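Local structure of putative nitrate transport protein (Thermoplasma volcanium, 3MST) at residues G98-F103 and E228-V233; N104-A109 and A114-A119. The protein is of unproven function but probably acts in nitrate transport, perhaps as a solute-binding protein with two sheet-based lobes. All coordinates share one frame; numbering follows the deposited sequence.

From the N terminus, the chain reaches helix 100-112 after strand 91-94 and a short connection, and this one helix serves both contacts. Contact 2 closes first: helix and strand 115-118 are joined by a short turn, so 104-109 meets 114-119 only five residues on, within a beta-alpha-beta unit. Contact 1 closes a far longer loop, bringing 228-233, at the end of helix 220-230, back to the first turn of helix 100-112; contact 2 is nested inside that loop. The centres lie 10 Å apart, and the two are coupled by hydrogen bonds from Tyr230 to Asn104 and from Asn118 to Asp102. Together they tie the five-stranded sheet to the last helix of the chain, 220-230.

Contact 1 (G98-F103 and E228-V233); sequences GTLADF and ELYSRV
Apolar side chains make this contact, in which Phe103 and Leu100, on the first turn of helix 100-112, meet Val233 and Tyr230 where helix 220-230 gives way to loop. It joins the N-terminal end of a helix that packs on the five-stranded sheet to a part of the chain 125 residues further on. The closer pair is Phe103 and Val233: CG2 of Val233 lies 3.6 Å from CD1 of Phe103 and also touches the Phe103 CB. With CG1 beside the backbone N (chi1 -62°), the other methyl, CG2, falls between the backbone N and the carbonyl carbon, and it is this one that meets the ring; a beta-branched valine suits the place because it offers a methyl close to the backbone. Beside it, Leu100 and Tyr230 cross at about a right angle, with the leucine CD1 3.9 Å from the tyrosine CE1. With CG anti to the backbone N (chi1 176°), the leucine reaches out from the helix, and CD1, turned off at the branch, is the methyl that meets the ring. Tyrosine suits its position because its ring packs here while its hydroxyl bonds to Asn104 of helix 100-112 and to an unidentified bound molecule. Replacing Phe103 by alanine removes the ring and would probably open a gap beside Val233, leaving its CG2 methyl without the aromatic carbons it touches. The helix start is fixed independently: Thr99 is the N-cap, its OG1 accepting from Asp102 N at 3.1 Å, and Asp102 OD2 accepts from Gly98 N at 2.9 Å, from above the carboxylate plane. Polar groups thus fix the helix start, while the join between the segments rests on the fit of hydrocarbon surfaces, with the Tyr230 hydroxyl adding a polar tie to the next turn.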
ATOM      1  N   GLY A  98      -8.733 -10.999  -1.655  1.00 14.35           N
ATOM      2  CA  GLY A  98      -7.297 -11.051  -1.592  1.00 13.89           C
ATOM      3  C   GLY A  98      -6.570  -9.760  -1.911  1.00 14.41           C
ATOM      4  O   GLY A  98      -5.341  -9.719  -1.807  1.00 17.18           O
ATOM      5  N   THR A  99      -7.303  -8.712  -2.275  1.00 14.43           N
ATOM      6  CA  THR A  99      -6.704  -7.395  -2.376  1.00 13.96           C
ATOM      7  C   THR A  99      -6.497  -6.812  -0.969  1.00 12.63           C
ATOM      8  O   THR A  99      -7.138  -7.245   0.010  1.00 11.00           O
ATOM      9  CB  THR A  99      -7.590  -6.431  -3.145  1.00 13.91           C
ATOM     10  OG1 THR A  99      -8.893  -6.331  -2.550  1.00 13.15           O
ATOM     11  CG2 THR A  99      -7.697  -6.812  -4.659  1.00 16.54           C
ATOM     12  N   LEU A 100      -5.619  -5.819  -0.837  1.00 11.30           N
ATOM     13  CA  LEU A 100      -5.476  -5.138   0.447  1.00 10.78           C
ATOM     14  C   LEU A 100      -6.805  -4.476   0.840  1.00 11.26           C
ATOM     15  O   LEU A 100      -7.152  -4.435   2.037  1.00 10.60           O
ATOM     16  CB  LEU A 100      -4.283  -4.152   0.459  1.00 11.12           C
ATOM     17  CG  LEU A 100      -4.107  -3.326   1.748  1.00 10.29           C
ATOM     18  CD1 LEU A 100      -3.925  -4.194   2.979  1.00 12.60           C
ATOM     19  CD2 LEU A 100      -2.914  -2.332   1.595  1.00 12.04           C
ATOM     20  N   ALA A 101      -7.583  -4.000  -0.136  1.00 10.27           N
ATOM     21  CA  ALA A 101      -8.906  -3.451   0.176  1.00  9.03           C
ATOM     22  C   ALA A 101      -9.758  -4.515   0.894  1.00 10.13           C
ATOM     23  O   ALA A 101     -10.405  -4.221   1.903  1.00  9.80           O
ATOM     24  CB  ALA A 101      -9.613  -2.977  -1.103  1.00 10.61           C
ATOM     25  N   ASP A 102      -9.826  -5.719   0.306  1.00 10.55           N
ATOM     26  CA  ASP A 102     -10.542  -6.819   0.940  1.00  9.12           C
ATOM     27  C   ASP A 102     -10.053  -7.110   2.347  1.00  9.35           C
ATOM     28  O   ASP A 102     -10.865  -7.267   3.259  1.00  9.91           O
ATOM     29  CB  ASP A 102     -10.385  -8.061   0.085  1.00 11.44           C
ATOM     30  CG  ASP A 102     -11.025  -9.316   0.677  1.00 13.71           C
ATOM     31  OD1 ASP A 102     -12.202  -9.221   1.089  1.00 14.31           O
ATOM     32  OD2 ASP A 102     -10.310 -10.367   0.710  1.00 16.78           O
ATOM     33  N   PHE A 103      -8.741  -7.188   2.540  1.00  9.84           N
ATOM     34  CA  PHE A 103      -8.237  -7.527   3.843  1.00  9.51           C
ATOM     35  C   PHE A 103      -8.596  -6.399   4.830  1.00  8.40           C
ATOM     36  O   PHE A 103      -8.989  -6.665   5.983  1.00 10.02           O
ATOM     37  CB  PHE A 103      -6.744  -7.797   3.809  1.00 11.11           C
ATOM     38  CG  PHE A 103      -6.406  -9.061   3.110  1.00 11.85           C
ATOM     39  CD1 PHE A 103      -7.043 -10.265   3.447  1.00 12.28           C
ATOM     40  CD2 PHE A 103      -5.419  -9.094   2.138  1.00 12.15           C
ATOM     41  CE1 PHE A 103      -6.703 -11.469   2.774  1.00 14.53           C
ATOM     42  CE2 PHE A 103      -5.046 -10.288   1.507  1.00 12.66           C
ATOM     43  CZ  PHE A 103      -5.690 -11.461   1.811  1.00 14.76           C
ATOM     44  N   GLU A 228       0.819  -8.523  13.416  1.00 11.84           N
ATOM     45  CA  GLU A 228      -0.209  -9.113  14.267  1.00 12.78           C
ATOM     46  C   GLU A 228      -1.609  -8.757  13.769  1.00 12.60           C
ATOM     47  O   GLU A 228      -2.466  -9.626  13.697  1.00 13.73           O
ATOM     48  CB  GLU A 228      -0.043  -8.658  15.715  1.00 14.08           C
ATOM     49  CG  GLU A 228       1.160  -9.253  16.453  1.00 20.99           C
ATOM     50  CD  GLU A 228       1.384  -8.621  17.867  1.00 31.28           C
ATOM     51  OE1 GLU A 228       0.835  -7.513  18.176  1.00 37.00           O
ATOM     52  OE2 GLU A 228       2.136  -9.254  18.669  1.00 40.02           O
ATOM     53  N   LEU A 229      -1.857  -7.492  13.460  1.00 11.14           N
ATOM     54  CA  LEU A 229      -3.163  -7.076  12.956  1.00 10.77           C
ATOM     55  C   LEU A 229      -3.568  -7.806  11.704  1.00 10.35           C
ATOM     56  O   LEU A 229      -4.662  -8.405  11.631  1.00 11.89           O
ATOM     57  CB  LEU A 229      -3.191  -5.554  12.716  1.00 11.01           C
ATOM     58  CG  LEU A 229      -4.492  -4.988  12.134  1.00 12.43           C
ATOM     59  CD1 LEU A 229      -5.668  -5.177  13.128  1.00 15.67           C
ATOM     60  CD2 LEU A 229      -4.287  -3.504  11.747  1.00 13.71           C
ATOM     61  N   TYR A 230      -2.693  -7.797  10.706  1.00  9.87           N
ATOM     62  CA  TYR A 230      -3.020  -8.399   9.438  1.00 10.03           C
ATOM     63  C   TYR A 230      -3.002  -9.925   9.451  1.00 11.67           C
ATOM     64  O   TYR A 230      -3.642 -10.531   8.626  1.00 12.04           O
ATOM     65  CB  TYR A 230      -2.189  -7.785   8.304  1.00 10.14           C
ATOM     66  CG  TYR A 230      -2.660  -6.386   7.947  1.00 10.38           C
ATOM     67  CD1 TYR A 230      -3.775  -6.212   7.126  1.00 10.25           C
ATOM     68  CD2 TYR A 230      -2.032  -5.266   8.412  1.00  9.58           C
ATOM     69  CE1 TYR A 230      -4.242  -4.946   6.817  1.00 11.12           C
ATOM     70  CE2 TYR A 230      -2.506  -3.961   8.117  1.00  9.77           C
ATOM     71  CZ  TYR A 230      -3.621  -3.814   7.303  1.00  9.76           C
ATOM     72  OH  TYR A 230      -4.066  -2.564   6.960  1.00 11.19           O
ATOM     73  N   SER A 231      -2.343 -10.542  10.426  0.50 11.28           N
ATOM     74  CA  SER A 231      -2.460 -11.989  10.561  0.50 11.64           C
ATOM     75  C   SER A 231      -3.880 -12.448  10.879  0.50 12.92           C
ATOM     76  O   SER A 231      -4.189 -13.629  10.687  0.50 13.97           O
ATOM     77  CB  SER A 231      -1.504 -12.531  11.620  0.50 13.33           C
ATOM     78  OG  SER A 231      -0.174 -12.422  11.196  0.50 16.60           O
ATOM     79  N   ARG A 232      -4.735 -11.535  11.347  1.00 12.85           N
ATOM     80  CA  ARG A 232      -6.154 -11.881  11.549  1.00 13.62           C
ATOM     81  C   ARG A 232      -6.778 -12.400  10.277  1.00 13.99           C
ATOM     82  O   ARG A 232      -7.684 -13.241  10.311  1.00 16.33           O
ATOM     83  CB  ARG A 232      -6.985 -10.688  12.033  1.00 13.33           C
ATOM     84  CG  ARG A 232      -6.639 -10.164  13.374  1.00 13.52           C
ATOM     85  CD  ARG A 232      -7.440  -8.952  13.689  1.00 13.48           C
ATOM     86  NE  ARG A 232      -7.118  -8.454  15.000  1.00 14.65           N
ATOM     87  CZ  ARG A 232      -7.669  -7.383  15.566  1.00 13.87           C
ATOM     88  NH1 ARG A 232      -8.637  -6.702  14.970  1.00 13.96           N
ATOM     89  NH2 ARG A 232      -7.259  -7.019  16.772  1.00 16.96           N
ATOM     90  N   VAL A 233      -6.306 -11.907   9.146  1.00 13.55           N
ATOM     91  CA  VAL A 233      -6.876 -12.224   7.835  1.00 14.54           C
ATOM     92  C   VAL A 233      -5.903 -12.927   6.840  1.00 15.22           C
ATOM     93  O   VAL A 233      -6.383 -13.503   5.869  1.00 17.08           O
ATOM     94  CB  VAL A 233      -7.533 -10.980   7.185  1.00 16.46           C
ATOM     95  CG1 VAL A 233      -8.674 -10.504   8.065  1.00 17.88           C
ATOM     96  CG2 VAL A 233      -6.502  -9.860   6.946  1.00 15.37           C
TER

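Contact 2 (N104-A109 and A114-A119). With EDO (1,2-ethanediol), chain K.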
ATOM      1  N   ASN A 104      -8.455  -5.146   4.419  1.00  9.20           N
ATOM      2  CA  ASN A 104      -8.857  -4.021   5.253  1.00  8.19           C
ATOM      3  C   ASN A 104     -10.346  -4.077   5.603  1.00  8.72           C
ATOM      4  O   ASN A 104     -10.765  -3.794   6.731  1.00  9.57           O
ATOM      5  CB  ASN A 104      -8.491  -2.654   4.617  1.00  8.37           C
ATOM      6  CG  ASN A 104      -7.053  -2.333   4.746  1.00  9.19           C
ATOM      7  OD1 ASN A 104      -6.409  -2.752   5.706  1.00 10.25           O
ATOM      8  ND2 ASN A 104      -6.549  -1.476   3.832  1.00  9.38           N
ATOM      9  N   ALA A 105     -11.171  -4.390   4.602  1.00  9.18           N
ATOM     10  CA  ALA A 105     -12.620  -4.489   4.831  1.00  9.15           C
ATOM     11  C   ALA A 105     -12.938  -5.558   5.863  1.00  8.27           C
ATOM     12  O   ALA A 105     -13.805  -5.390   6.713  1.00 10.30           O
ATOM     13  CB  ALA A 105     -13.384  -4.773   3.528  1.00  9.86           C
ATOM     14  N   ARG A 106     -12.264  -6.696   5.750  1.00  9.04           N
ATOM     15  CA  ARG A 106     -12.458  -7.793   6.727  1.00 10.40           C
ATOM     16  C   ARG A 106     -12.015  -7.421   8.123  1.00 11.20           C
ATOM     17  O   ARG A 106     -12.670  -7.808   9.100  1.00 12.34           O
ATOM     18  CB  ARG A 106     -11.753  -9.059   6.272  1.00 10.67           C
ATOM     19  CG  ARG A 106     -12.427  -9.701   5.046  1.00 12.01           C
ATOM     20  CD  ARG A 106     -11.676 -10.893   4.506  1.00 12.54           C
ATOM     21  NE  ARG A 106     -11.488 -11.893   5.591  1.00 19.16           N
ATOM     22  CZ  ARG A 106     -10.546 -12.851   5.665  1.00 24.60           C
ATOM     23  NH1 ARG A 106      -9.642 -13.056   4.711  1.00 24.83           N
ATOM     24  NH2 ARG A 106     -10.493 -13.622   6.757  1.00 24.39           N
ATOM     25  N   ILE A 107     -10.967  -6.629   8.260  1.00 10.21           N
ATOM     26  CA  ILE A 107     -10.547  -6.152   9.582  1.00 11.23           C
ATOM     27  C   ILE A 107     -11.595  -5.199  10.144  1.00 10.80           C
ATOM     28  O   ILE A 107     -12.062  -5.339  11.274  1.00 10.73           O
ATOM     29  CB  ILE A 107      -9.155  -5.448   9.511  1.00 11.69           C
ATOM     30  CG1 ILE A 107      -8.110  -6.524   9.201  1.00 14.55           C
ATOM     31  CG2 ILE A 107      -8.902  -4.565  10.777  1.00 13.01           C
ATOM     32  CD1 ILE A 107      -6.821  -6.016   8.864  1.00 16.83           C
ATOM     33  N   LEU A 108     -12.063  -4.276   9.307  1.00  9.68           N
ATOM     34  CA  LEU A 108     -13.006  -3.279   9.711  1.00  9.32           C
ATOM     35  C   LEU A 108     -14.361  -3.897  10.047  1.00  9.87           C
ATOM     36  O   LEU A 108     -15.093  -3.394  10.953  1.00 11.47           O
ATOM     37  CB  LEU A 108     -13.185  -2.232   8.622  1.00  9.73           C
ATOM     38  CG  LEU A 108     -14.114  -1.062   8.939  1.00 10.22           C
ATOM     39  CD1 LEU A 108     -13.781  -0.281  10.219  1.00 13.21           C
ATOM     40  CD2 LEU A 108     -14.166  -0.091   7.734  1.00 14.45           C
ATOM     41  N   ALA A 109     -14.720  -4.939   9.305  1.00 10.76           N
ATOM     42  CA  ALA A 109     -16.015  -5.599   9.480  1.00 10.26           C
ATOM     43  C   ALA A 109     -16.210  -6.127  10.896  1.00 11.42           C
ATOM     44  O   ALA A 109     -17.340  -6.221  11.376  1.00 11.62           O
ATOM     45  CB  ALA A 109     -16.181  -6.700   8.484  1.00 11.74           C
ATOM     46  N   ALA A 114     -20.234  -6.202  10.457  1.00 12.61           N
ATOM     47  CA  ALA A 114     -20.661  -6.278   9.068  1.00 11.73           C
ATOM     48  C   ALA A 114     -20.206  -7.551   8.400  1.00 10.67           C
ATOM     49  O   ALA A 114     -19.204  -8.179   8.796  1.00 12.45           O
ATOM     50  CB  ALA A 114     -20.117  -5.093   8.310  1.00 12.85           C
ATOM     51  N   GLN A 115     -20.879  -7.878   7.304  1.00 10.89           N
ATOM     52  CA  GLN A 115     -20.400  -8.841   6.341  1.00 10.07           C
ATOM     53  C   GLN A 115     -19.758  -8.121   5.154  1.00 10.51           C
ATOM     54  O   GLN A 115     -20.217  -7.077   4.747  1.00 11.90           O
ATOM     55  CB  GLN A 115     -21.523  -9.749   5.809  1.00 12.04           C
ATOM     56  CG  GLN A 115     -22.222 -10.544   6.893  1.00 13.75           C
ATOM     57  CD  GLN A 115     -21.272 -11.467   7.604  1.00 17.02           C
ATOM     58  OE1 GLN A 115     -20.499 -12.156   6.958  1.00 17.81           O
ATOM     59  NE2 GLN A 115     -21.339 -11.503   8.958  1.00 21.11           N
ATOM     60  N   VAL A 116     -18.664  -8.666   4.663  1.00 10.24           N
ATOM     61  CA  VAL A 116     -17.935  -8.145   3.492  1.00  9.86           C
ATOM     62  C   VAL A 116     -18.526  -8.794   2.246  1.00 11.88           C
ATOM     63  O   VAL A 116     -18.589 -10.022   2.159  1.00 12.69           O
ATOM     64  CB  VAL A 116     -16.406  -8.390   3.619  1.00  9.72           C
ATOM     65  CG1 VAL A 116     -15.687  -7.971   2.310  1.00 12.33           C
ATOM     66  CG2 VAL A 116     -15.865  -7.663   4.833  1.00 11.59           C
ATOM     67  N   ILE A 117     -18.819  -7.978   1.243  1.00 10.93           N
ATOM     68  CA  ILE A 117     -19.264  -8.438  -0.088  1.00 12.35           C
ATOM     69  C   ILE A 117     -18.235  -7.915  -1.103  1.00 12.75           C
ATOM     70  O   ILE A 117     -18.068  -6.713  -1.259  1.00 12.52           O
ATOM     71  CB  ILE A 117     -20.678  -7.896  -0.406  1.00 13.28           C
ATOM     72  CG1 ILE A 117     -21.687  -8.165   0.741  1.00 18.82           C
ATOM     73  CG2 ILE A 117     -21.186  -8.440  -1.752  1.00 16.26           C
ATOM     74  CD1 ILE A 117     -21.982  -9.634   0.997  1.00 20.14           C
ATOM     75  N   ASN A 118     -17.524  -8.850  -1.734  1.00 13.88           N
ATOM     76  CA  ASN A 118     -16.512  -8.524  -2.750  1.00 13.97           C
ATOM     77  C   ASN A 118     -17.222  -8.241  -4.069  1.00 14.21           C
ATOM     78  O   ASN A 118     -18.088  -9.027  -4.534  1.00 16.41           O
ATOM     79  CB  ASN A 118     -15.488  -9.650  -2.855  1.00 15.48           C
ATOM     80  CG  ASN A 118     -14.786  -9.871  -1.546  1.00 15.71           C
ATOM     81  OD1 ASN A 118     -15.188 -10.754  -0.769  1.00 19.10           O
ATOM     82  ND2 ASN A 118     -13.830  -9.009  -1.229  1.00 16.11           N
ATOM     83  N   ALA A 119     -16.826  -7.146  -4.715  1.00 14.39           N
ATOM     84  CA  ALA A 119     -17.509  -6.615  -5.870  1.00 12.92           C
ATOM     85  C   ALA A 119     -16.464  -5.828  -6.666  1.00 14.95           C
ATOM     86  O   ALA A 119     -15.281  -6.208  -6.743  1.00 18.41           O
ATOM     87  CB  ALA A 119     -18.751  -5.744  -5.497  1.00 16.10           C
TER
HETATM   88  C1  EDO K 235     -17.191 -10.609   8.085  1.00 32.60           C
HETATM   89  O1  EDO K 235     -17.280 -12.009   8.376  1.00 42.05           O
HETATM   90  C2  EDO K 235     -16.654 -10.551   6.685  1.00 33.11           C
HETATM   91  O2  EDO K 235     -17.604 -11.130   5.775  1.00 20.70           O
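Helix 104-109 and strand 115-118 run almost antiparallel, at 161° between their directions, with axes 8.1 Å apart at closest. Where the chain turns from one to the other, Ala114 N donates to Ala109 O at 3.0 Å, which fastens the turn. The methyl of Ala109 comes within 3.4 Å of Ala114 O, an approach that a small residue permits. Further along, Val116 turns its side chain to the helix. Its CG2, anti to the carbonyl carbon, lies 3.8 Å from the Ala109 CB and 3.6 Å from Ala105 O, while CG1 reaches the Ala105 CB. Alanines one turn apart thus give the branched valine a low surface to rest on, and on the flank the side chain of Arg106 crosses that of Val116 at about a right angle, its CG touching CG2. A 1,2-ethanediol molecule, probably from the crystallisation liquor, sits beside the strand; its O2 accepts a nearly straight bond (174°) from Val116 N at 2.9 Å and is weakly bonded to Gln115 OE1. Around this pair, strand 115-118 is the outermost strand of the five-stranded sheet, paired with strand 91-94 to complete the beta-alpha-beta crossover. Ala105 and Val116 both touch Thr94 of that strand, while Ile107 and Leu108 of the helix pack against helix 146-152.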